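Local coordinates for fumarate lyase (Mesorhizobium sp., PDB 3C8T), which is a mostly helical, homotetrameric member of the fumarate lyase superfamily whose precise role is not assigned, at residues A58-L69 with P82-A91; W100-T110 with E189-L200. All coordinates share one frame; numbering follows the deposited sequence.

Contact 1. Residues A58-L69 with P82-A91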
loop_
_atom_site.group_PDB
_atom_site.type_symbol
_atom_site.label_atom_id
_atom_site.label_comp_id
_atom_site.label_asym_id
_atom_site.label_seq_id
_atom_site.Cartn_x
_atom_site.Cartn_y
_atom_site.Cartn_z
ATOM N N ALA A 58 -30.517 -36.158 2.802
ATOM C CA ALA A 58 -31.118 -35.027 2.078
ATOM C C ALA A 58 -30.033 -34.255 1.303
ATOM O O ALA A 58 -30.254 -33.830 0.165
ATOM C CB ALA A 58 -31.874 -34.092 3.033
ATOM N N ALA A 59 -28.865 -34.071 1.933
ATOM C CA ALA A 59 -27.746 -33.366 1.282
ATOM C C ALA A 59 -27.215 -34.081 0.029
ATOM O O ALA A 59 -26.814 -33.411 -0.908
ATOM C CB ALA A 59 -26.617 -33.095 2.276
ATOM N N ARG A 60 -27.221 -35.422 0.005
ATOM C CA ARG A 60 -26.775 -36.168 -1.213
ATOM C C ARG A 60 -27.606 -35.766 -2.433
ATOM O O ARG A 60 -27.067 -35.628 -3.535
ATOM C CB ARG A 60 -26.824 -37.690 -1.037
ATOM C CG ARG A 60 -25.916 -38.224 0.053
ATOM C CD ARG A 60 -25.955 -39.727 0.130
ATOM N NE ARG A 60 -25.212 -40.351 -0.955
ATOM C CZ ARG A 60 -25.347 -41.623 -1.331
ATOM N NH1 ARG A 60 -26.236 -42.419 -0.742
ATOM N NH2 ARG A 60 -24.598 -42.095 -2.319
ATOM N N THR A 61 -28.902 -35.520 -2.215
ATOM C CA THR A 61 -29.823 -35.172 -3.308
ATOM C C THR A 61 -30.078 -33.670 -3.451
ATOM O O THR A 61 -30.761 -33.248 -4.382
ATOM C CB THR A 61 -31.179 -35.963 -3.196
ATOM O OG1 THR A 61 -31.773 -35.757 -1.903
ATOM C CG2 THR A 61 -30.945 -37.488 -3.384
ATOM N N PHE A 62 -29.528 -32.868 -2.527
ATOM C CA PHE A 62 -29.874 -31.431 -2.425
ATOM C C PHE A 62 -29.197 -30.610 -3.494
ATOM O O PHE A 62 -27.989 -30.730 -3.706
ATOM C CB PHE A 62 -29.560 -30.851 -1.021
ATOM C CG PHE A 62 -29.771 -29.348 -0.898
ATOM C CD1 PHE A 62 -31.015 -28.771 -1.123
ATOM C CD2 PHE A 62 -28.713 -28.511 -0.542
ATOM C CE1 PHE A 62 -31.188 -27.403 -1.013
ATOM C CE2 PHE A 62 -28.892 -27.133 -0.422
ATOM C CZ PHE A 62 -30.120 -26.588 -0.652
ATOM N N ALA A 63 -29.978 -29.758 -4.151
ATOM C CA ALA A 63 -29.454 -28.841 -5.135
ATOM C C ALA A 63 -29.981 -27.449 -4.820
ATOM O O ALA A 63 -31.167 -27.184 -5.025
ATOM C CB ALA A 63 -29.882 -29.266 -6.550
ATOM N N PRO A 64 -29.094 -26.533 -4.363
ATOM C CA PRO A 64 -29.538 -25.202 -3.943
ATOM C C PRO A 64 -30.215 -24.447 -5.074
ATOM O O PRO A 64 -29.912 -24.676 -6.243
ATOM C CB PRO A 64 -28.241 -24.496 -3.568
ATOM C CG PRO A 64 -27.169 -25.256 -4.313
ATOM C CD PRO A 64 -27.634 -26.676 -4.277
ATOM N N GLU A 65 -31.129 -23.560 -4.697
ATOM C CA GLU A 65 -31.763 -22.654 -5.618
ATOM C C GLU A 65 -30.987 -21.337 -5.576
ATOM O O GLU A 65 -31.268 -20.464 -4.745
ATOM C CB GLU A 65 -33.204 -22.463 -5.160
ATOM C CG GLU A 65 -34.199 -22.456 -6.270
ATOM C CD GLU A 65 -35.560 -22.932 -5.805
ATOM O OE1 GLU A 65 -35.635 -24.021 -5.176
ATOM O OE2 GLU A 65 -36.550 -22.196 -6.050
ATOM N N MET A 66 -29.995 -21.206 -6.461
ATOM C CA MET A 66 -28.979 -20.121 -6.387
ATOM C C MET A 66 -29.486 -18.678 -6.513
ATOM O O MET A 66 -28.998 -17.790 -5.809
ATOM C CB MET A 66 -27.803 -20.362 -7.350
ATOM C CG MET A 66 -26.940 -21.598 -7.006
ATOM S SD MET A 66 -26.025 -21.597 -5.426
ATOM C CE MET A 66 -25.101 -20.048 -5.618
ATOM N N GLU A 67 -30.448 -18.442 -7.398
ATOM C CA GLU A 67 -31.043 -17.106 -7.533
ATOM C C GLU A 67 -31.825 -16.679 -6.281
ATOM O O GLU A 67 -31.709 -15.538 -5.837
ATOM C CB GLU A 67 -31.918 -17.021 -8.820
ATOM N N ARG A 68 -32.590 -17.612 -5.701
ATOM C CA ARG A 68 -33.307 -17.418 -4.422
ATOM C C ARG A 68 -32.301 -17.089 -3.308
ATOM O O ARG A 68 -32.508 -16.152 -2.532
ATOM C CB ARG A 68 -34.100 -18.679 -4.072
ATOM C CG ARG A 68 -35.504 -18.461 -3.490
ATOM C CD ARG A 68 -36.303 -19.789 -3.463
ATOM N NE ARG A 68 -36.360 -20.395 -2.128
ATOM C CZ ARG A 68 -36.325 -21.710 -1.888
ATOM N NH1 ARG A 68 -36.203 -22.585 -2.890
ATOM N NH2 ARG A 68 -36.390 -22.169 -0.640
ATOM N N LEU A 69 -31.197 -17.851 -3.265
ATOM C CA LEU A 69 -30.098 -17.614 -2.324
ATOM C C LEU A 69 -29.519 -16.212 -2.444
ATOM O O LEU A 69 -29.366 -15.507 -1.436
ATOM C CB LEU A 69 -28.985 -18.653 -2.492
ATOM C CG LEU A 69 -28.981 -19.862 -1.550
ATOM C CD1 LEU A 69 -27.706 -20.692 -1.684
ATOM C CD2 LEU A 69 -29.160 -19.402 -0.107
ATOM N N PRO A 82 -30.378 -18.444 4.916
ATOM C CA PRO A 82 -31.181 -18.851 3.767
ATOM C C PRO A 82 -30.785 -20.227 3.224
ATOM O O PRO A 82 -31.668 -21.058 2.940
ATOM C CB PRO A 82 -30.882 -17.756 2.726
ATOM C CG PRO A 82 -30.441 -16.605 3.482
ATOM C CD PRO A 82 -29.704 -17.151 4.653
ATOM N N LEU A 83 -29.486 -20.498 3.096
ATOM C CA LEU A 83 -29.093 -21.841 2.683
ATOM C C LEU A 83 -29.606 -22.932 3.669
ATOM O O LEU A 83 -30.067 -24.012 3.239
ATOM C CB LEU A 83 -27.577 -21.950 2.446
ATOM C CG LEU A 83 -27.087 -23.408 2.411
ATOM C CD1 LEU A 83 -27.529 -24.123 1.133
ATOM C CD2 LEU A 83 -25.569 -23.463 2.604
ATOM N N VAL A 84 -29.545 -22.655 4.976
ATOM C CA VAL A 84 -30.049 -23.625 5.980
ATOM C C VAL A 84 -31.573 -23.836 5.817
ATOM O O VAL A 84 -32.062 -24.951 5.940
ATOM C CB VAL A 84 -29.644 -23.230 7.452
ATOM C CG1 VAL A 84 -30.393 -24.052 8.488
ATOM C CG2 VAL A 84 -28.157 -23.401 7.637
ATOM N N GLU A 85 -32.297 -22.755 5.507
ATOM C CA GLU A 85 -33.726 -22.826 5.274
ATOM C C GLU A 85 -34.013 -23.737 4.064
ATOM O O GLU A 85 -34.862 -24.617 4.147
ATOM C CB GLU A 85 -34.312 -21.425 5.075
ATOM C CG GLU A 85 -34.351 -20.536 6.359
ATOM C CD GLU A 85 -34.499 -19.017 6.040
ATOM O OE1 GLU A 85 -33.972 -18.149 6.822
ATOM O OE2 GLU A 85 -35.134 -18.689 4.990
ATOM N N GLN A 86 -33.296 -23.548 2.955
ATOM C CA GLN A 86 -33.518 -24.390 1.776
ATOM C C GLN A 86 -33.187 -25.846 2.125
ATOM O O GLN A 86 -33.942 -26.759 1.829
ATOM C CB GLN A 86 -32.706 -23.904 0.569
ATOM C CG GLN A 86 -33.115 -22.529 -0.025
ATOM C CD GLN A 86 -32.453 -22.273 -1.373
ATOM O OE1 GLN A 86 -32.079 -23.224 -2.063
ATOM N NE2 GLN A 86 -32.321 -20.995 -1.769
ATOM N N LEU A 87 -32.074 -26.070 2.804
ATOM C CA LEU A 87 -31.727 -27.443 3.187
ATOM C C LEU A 87 -32.704 -28.061 4.199
ATOM O O LEU A 87 -32.954 -29.283 4.190
ATOM C CB LEU A 87 -30.295 -27.506 3.711
ATOM C CG LEU A 87 -29.694 -28.894 3.909
ATOM C CD1 LEU A 87 -29.978 -29.848 2.721
ATOM C CD2 LEU A 87 -28.202 -28.797 4.165
ATOM N N SER A 88 -33.240 -27.238 5.098
ATOM C CA SER A 88 -34.196 -27.746 6.068
ATOM C C SER A 88 -35.478 -28.242 5.346
ATOM O O SER A 88 -35.938 -29.368 5.584
ATOM C CB SER A 88 -34.516 -26.687 7.124
ATOM O OG SER A 88 -35.612 -27.095 7.932
ATOM N N ALA A 89 -36.015 -27.395 4.473
ATOM C CA ALA A 89 -37.195 -27.696 3.669
ATOM C C ALA A 89 -37.031 -29.021 2.928
ATOM O O ALA A 89 -37.934 -29.856 2.924
ATOM C CB ALA A 89 -37.443 -26.573 2.674
ATOM N N HIS A 90 -35.862 -29.221 2.338
ATOM C CA HIS A 90 -35.585 -30.419 1.578
ATOM C C HIS A 90 -35.499 -31.672 2.445
ATOM O O HIS A 90 -35.859 -32.749 1.982
ATOM C CB HIS A 90 -34.279 -30.223 0.816
ATOM C CG HIS A 90 -33.889 -31.384 -0.037
ATOM N ND1 HIS A 90 -34.245 -31.480 -1.363
ATOM C CD2 HIS A 90 -33.144 -32.481 0.235
ATOM C CE1 HIS A 90 -33.751 -32.594 -1.871
ATOM N NE2 HIS A 90 -33.081 -33.223 -0.919
ATOM N N ALA A 91 -35.016 -31.539 3.684
ATOM C CA ALA A 91 -34.769 -32.710 4.552
ATOM C C ALA A 91 -35.989 -33.175 5.364
ATOM O O ALA A 91 -35.925 -34.211 6.044
ATOM C CB ALA A 91 -33.586 -32.451 5.497
#
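F62 lays its ring against helix 80-91 and overlaps L87, whose CD1 sits over one face, 3.7 Å from F62 CG. Its CG is anti to the backbone N (chi1 174°), which turns the ring inward from the loop between helices 49-61 and 66-76. L83 CD1 meets the ring at its edge, 3.7 Å from F62 CE2. The edge of F62 also points at the face of H90 in a T-shaped pair, with planes 60° apart. H90 is held at its own edge by a hydrogen bond between T61 OG1 and H90 NE2 (3.0 Å). F62 CA covers one face of the imidazole.

Q86 grips the start of the next helix with both ends of its amide. E65 N donates to Q86 OE1 (2.8 Å) on a lone pair in the carbonyl plane, nearly straight. Q86 NE2 returns a bond to E65 O (3.2 Å), which also accepts from L69 N. These two bonds fix the rotation of the amide. R68 then stacks its guanidinium over the amide, planes 22° apart, while R68 NH1 makes a salt bridge to E65 OE1 (2.8 Å). L69 CD2 closes the far end against P82 CB (3.7 Å). L83 also touches C30 of helix 23-43. Two consecutive helices and their loop pack on helix 80-91, in the N-terminal helical part of a fumarate lyase-type chain, with Q86 pairing to N-cap E65.

Contact 2. Residues W100-T110 with E189-L200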
loop_
_atom_site.group_PDB
_atom_site.type_symbol
_atom_site.label_atom_id
_atom_site.label_comp_id
_atom_site.label_asym_id
_atom_site.label_seq_id
_atom_site.Cartn_x
_atom_site.Cartn_y
_atom_site.Cartn_z
ATOM N N TRP A 100 -26.873 -26.547 14.407
ATOM C CA TRP A 100 -27.229 -26.622 15.831
ATOM C C TRP A 100 -26.046 -26.117 16.607
ATOM O O TRP A 100 -25.003 -26.764 16.627
ATOM C CB TRP A 100 -27.517 -28.079 16.184
ATOM C CG TRP A 100 -28.020 -28.370 17.569
ATOM C CD1 TRP A 100 -27.266 -28.633 18.695
ATOM C CD2 TRP A 100 -29.385 -28.488 17.967
ATOM N NE1 TRP A 100 -28.089 -28.879 19.774
ATOM C CE2 TRP A 100 -29.393 -28.810 19.353
ATOM C CE3 TRP A 100 -30.603 -28.354 17.291
ATOM C CZ2 TRP A 100 -30.582 -29.001 20.074
ATOM C CZ3 TRP A 100 -31.784 -28.540 18.003
ATOM C CH2 TRP A 100 -31.760 -28.869 19.392
ATOM N N GLY A 101 -26.187 -24.936 17.203
ATOM C CA GLY A 101 -25.114 -24.326 17.976
ATOM C C GLY A 101 -24.111 -23.537 17.143
ATOM O O GLY A 101 -23.240 -22.897 17.709
ATOM N N ALA A 102 -24.257 -23.587 15.816
ATOM C CA ALA A 102 -23.450 -22.835 14.849
ATOM C C ALA A 102 -23.828 -21.353 14.725
ATOM O O ALA A 102 -24.982 -20.994 14.896
ATOM C CB ALA A 102 -23.554 -23.501 13.460
ATOM N N THR A 103 -22.839 -20.508 14.411
ATOM C CA THR A 103 -23.085 -19.173 13.902
ATOM C C THR A 103 -22.665 -19.117 12.404
ATOM O O THR A 103 -21.944 -19.997 11.884
ATOM C CB THR A 103 -22.387 -18.058 14.749
ATOM O OG1 THR A 103 -22.885 -16.763 14.353
ATOM C CG2 THR A 103 -20.852 -18.054 14.549
ATOM N N THR A 104 -23.137 -18.087 11.717
ATOM C CA THR A 104 -22.818 -17.829 10.315
ATOM C C THR A 104 -21.306 -17.820 9.986
ATOM O O THR A 104 -20.870 -18.538 9.066
ATOM C CB THR A 104 -23.524 -16.531 9.859
ATOM O OG1 THR A 104 -24.923 -16.789 9.860
ATOM C CG2 THR A 104 -23.088 -16.107 8.447
ATOM N N GLN A 105 -20.511 -17.052 10.742
ATOM C CA GLN A 105 -19.045 -17.050 10.497
ATOM C C GLN A 105 -18.341 -18.411 10.679
ATOM O O GLN A 105 -17.263 -18.671 10.073
ATOM C CB GLN A 105 -18.339 -15.983 11.335
ATOM C CG GLN A 105 -17.003 -15.565 10.747
ATOM C CD GLN A 105 -16.217 -14.620 11.645
ATOM O OE1 GLN A 105 -16.697 -14.209 12.712
ATOM N NE2 GLN A 105 -15.001 -14.280 11.225
ATOM N N ASP A 106 -18.922 -19.284 11.494
ATOM C CA ASP A 106 -18.388 -20.646 11.599
ATOM C C ASP A 106 -18.460 -21.344 10.244
ATOM O O ASP A 106 -17.492 -21.913 9.779
ATOM C CB ASP A 106 -19.163 -21.469 12.607
ATOM C CG ASP A 106 -18.956 -21.012 14.010
ATOM O OD1 ASP A 106 -17.947 -20.328 14.303
ATOM O OD2 ASP A 106 -19.808 -21.362 14.845
ATOM N N ILE A 107 -19.632 -21.291 9.620
ATOM C CA ILE A 107 -19.863 -22.002 8.368
ATOM C C ILE A 107 -19.083 -21.360 7.238
ATOM O O ILE A 107 -18.478 -22.085 6.416
ATOM C CB ILE A 107 -21.369 -22.091 7.986
ATOM C CG1 ILE A 107 -22.229 -22.612 9.151
ATOM C CG2 ILE A 107 -21.553 -22.992 6.752
ATOM C CD1 ILE A 107 -21.819 -23.984 9.754
ATOM N N MET A 108 -19.080 -20.017 7.213
ATOM C CA MET A 108 -18.354 -19.236 6.178
ATOM C C MET A 108 -16.827 -19.323 6.292
ATOM O O MET A 108 -16.156 -19.458 5.269
ATOM C CB MET A 108 -18.815 -17.779 6.180
ATOM C CG MET A 108 -20.283 -17.596 5.765
ATOM S SD MET A 108 -20.888 -15.866 5.673
ATOM C CE MET A 108 -20.053 -15.404 4.140
ATOM N N ASP A 109 -16.290 -19.294 7.522
ATOM C CA ASP A 109 -14.859 -19.490 7.762
ATOM C C ASP A 109 -14.418 -20.894 7.380
ATOM O O ASP A 109 -13.404 -21.102 6.698
ATOM C CB ASP A 109 -14.538 -19.305 9.252
ATOM C CG ASP A 109 -14.174 -17.855 9.629
ATOM O OD1 ASP A 109 -14.145 -16.971 8.763
ATOM O OD2 ASP A 109 -13.895 -17.611 10.823
ATOM N N THR A 110 -15.193 -21.868 7.823
ATOM C CA THR A 110 -14.876 -23.276 7.548
ATOM C C THR A 110 -14.982 -23.623 6.083
ATOM O O THR A 110 -14.090 -24.276 5.552
ATOM C CB THR A 110 -15.741 -24.241 8.387
ATOM O OG1 THR A 110 -15.480 -24.033 9.783
ATOM C CG2 THR A 110 -15.386 -25.695 8.016
ATOM N N GLU A 189 -13.338 -23.805 11.708
ATOM C CA GLU A 189 -13.917 -22.795 12.602
ATOM C C GLU A 189 -15.293 -23.270 13.109
ATOM O O GLU A 189 -16.231 -23.406 12.311
ATOM C CB GLU A 189 -14.078 -21.435 11.921
ATOM C CG GLU A 189 -14.632 -20.387 12.878
ATOM C CD GLU A 189 -13.536 -19.590 13.546
ATOM O OE1 GLU A 189 -13.194 -19.947 14.676
ATOM O OE2 GLU A 189 -13.008 -18.630 12.938
ATOM N N PHE A 190 -15.405 -23.538 14.412
ATOM C CA PHE A 190 -16.716 -23.801 14.999
ATOM C C PHE A 190 -16.755 -23.330 16.446
ATOM O O PHE A 190 -16.243 -24.025 17.368
ATOM C CB PHE A 190 -17.108 -25.288 14.897
ATOM C CG PHE A 190 -18.486 -25.563 15.408
ATOM C CD1 PHE A 190 -19.601 -25.144 14.683
ATOM C CD2 PHE A 190 -18.663 -26.215 16.632
ATOM C CE1 PHE A 190 -20.879 -25.374 15.167
ATOM C CE2 PHE A 190 -19.912 -26.443 17.142
ATOM C CZ PHE A 190 -21.046 -26.034 16.423
ATOM N N SER A 191 -17.310 -22.133 16.648
ATOM C CA SER A 191 -17.296 -21.539 17.987
ATOM C C SER A 191 -18.554 -20.781 18.360
ATOM O O SER A 191 -18.654 -20.277 19.463
ATOM C CB SER A 191 -16.082 -20.624 18.182
ATOM O OG SER A 191 -14.871 -21.370 18.246
ATOM N N GLY A 192 -19.502 -20.675 17.449
ATOM C CA GLY A 192 -20.753 -20.047 17.783
ATOM C C GLY A 192 -20.682 -18.532 17.879
ATOM O O GLY A 192 -19.622 -17.925 17.659
ATOM N N ALA A 193 -21.817 -17.943 18.274
ATOM C CA ALA A 193 -22.150 -16.534 18.020
ATOM C C ALA A 193 -21.148 -15.578 18.623
ATOM O O ALA A 193 -20.738 -14.638 17.959
ATOM C CB ALA A 193 -23.547 -16.217 18.517
ATOM N N SER A 194 -20.718 -15.819 19.858
ATOM C CA SER A 194 -19.606 -15.024 20.344
ATOM C C SER A 194 -18.383 -15.837 20.712
ATOM O O SER A 194 -17.557 -15.372 21.477
ATOM C CB SER A 194 -20.008 -14.037 21.461
ATOM O OG SER A 194 -20.573 -14.762 22.511
ATOM N N GLY A 195 -18.242 -17.016 20.123
ATOM C CA GLY A 195 -16.995 -17.801 20.233
ATOM C C GLY A 195 -16.828 -18.734 21.429
ATOM O O GLY A 195 -15.737 -19.335 21.593
ATOM N N THR A 196 -17.875 -18.836 22.264
ATOM C CA THR A 196 -17.893 -19.642 23.501
ATOM C C THR A 196 -18.685 -20.934 23.381
ATOM O O THR A 196 -18.722 -21.747 24.340
ATOM C CB THR A 196 -18.553 -18.865 24.688
ATOM O OG1 THR A 196 -19.915 -18.506 24.354
ATOM C CG2 THR A 196 -17.759 -17.613 25.004
ATOM N N LEU A 197 -19.351 -21.140 22.236
ATOM C CA LEU A 197 -20.243 -22.315 22.089
ATOM C C LEU A 197 -21.240 -22.489 23.286
ATOM O O LEU A 197 -21.556 -23.623 23.705
ATOM C CB LEU A 197 -19.406 -23.606 21.856
ATOM C CG LEU A 197 -18.686 -23.697 20.487
ATOM C CD1 LEU A 197 -17.696 -24.823 20.440
ATOM C CD2 LEU A 197 -19.667 -23.813 19.298
ATOM N N ALA A 198 -21.733 -21.370 23.827
ATOM C CA ALA A 198 -22.616 -21.402 25.021
ATOM C C ALA A 198 -23.825 -22.287 24.797
ATOM O O ALA A 198 -24.229 -23.039 25.701
ATOM C CB ALA A 198 -23.085 -20.006 25.393
ATOM N N SER A 199 -24.403 -22.205 23.601
ATOM C CA SER A 199 -25.607 -22.974 23.309
ATOM C C SER A 199 -25.435 -24.494 23.383
ATOM O O SER A 199 -26.436 -25.201 23.367
ATOM C CB SER A 199 -26.293 -22.508 22.016
ATOM O OG SER A 199 -25.735 -23.056 20.867
ATOM N N LEU A 200 -24.189 -24.971 23.533
ATOM C CA LEU A 200 -23.873 -26.411 23.585
ATOM C C LEU A 200 -23.471 -26.856 25.002
ATOM O O LEU A 200 -23.010 -28.005 25.232
ATOM C CB LEU A 200 -22.803 -26.808 22.539
ATOM C CG LEU A 200 -23.263 -26.662 21.072
ATOM C CD1 LEU A 200 -22.116 -26.826 20.068
ATOM C CD2 LEU A 200 -24.448 -27.572 20.719
HETATM O O HOH W 1 -23.090 -22.812 20.384
HETATM O O HOH W 2 -24.058 -19.865 18.545
#
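This is a buried contact between the start of the long helix 104-140 and the loop joining helices 160-185 and 204-215. D106 is its polar centre. D106 CG stands beside its backbone N (chi1 -69°), which directs the carboxylate at the loop amides. The carboxylate receives G192 N at OD2 (2.7 Å) through the syn lone pair. S191 N reaches D106 OD1 (3.0 Å) from above the carboxylate plane. T103 N also donates to D106 OD2, in an almost straight bond (177°). D106 thus ties its own helix start to two successive amides of the loop, and H225 also bonds to OD1.

One turn on, E189 N donates to T110 OG1 (2.9 Å). D109 and E189 run alongside each other, their carboxylate planes 32° apart. D109 OD2 lies only 2.5 Å from E189 OE2. D109 OD2 also forms a salt bridge with R228, and E189 OE1 accepts from W224 N.

At the other end apolar side chains meet beside bound water. The F190 ring brings CE1 to A102 CB (3.7 Å), and L200 CD2 meets W100 CD1 (3.6 Å). A water links G101 O and S199 OG. T196 makes backbone hydrogen bonds to a second subunit. The contact is a first helix turn whose N3 aspartate accepts the N-cap amide and two loop amides, in a lyase-superfamily chain and close to a subunit interface of the tetramer.

Contact 1 closes before contact 2 opens, so the two come in series along the chain. Helix 80-91, which carries one side of contact 1, is followed directly by helix 104-140, which carries one side of contact 2. The centres of the two contacts are about 20 Å apart, and the nearest atoms of the contacts stay about 6 Å from each other without touching. Both lie on the same side of the chain's centre, at one end of the elongated subunit. Helix 23-43 touches both. Contact 1 joins helices close in sequence, whereas contact 2 brings in a loop from 79 residues further on. Together they tie local helices and a distant loop into one end of the subunit.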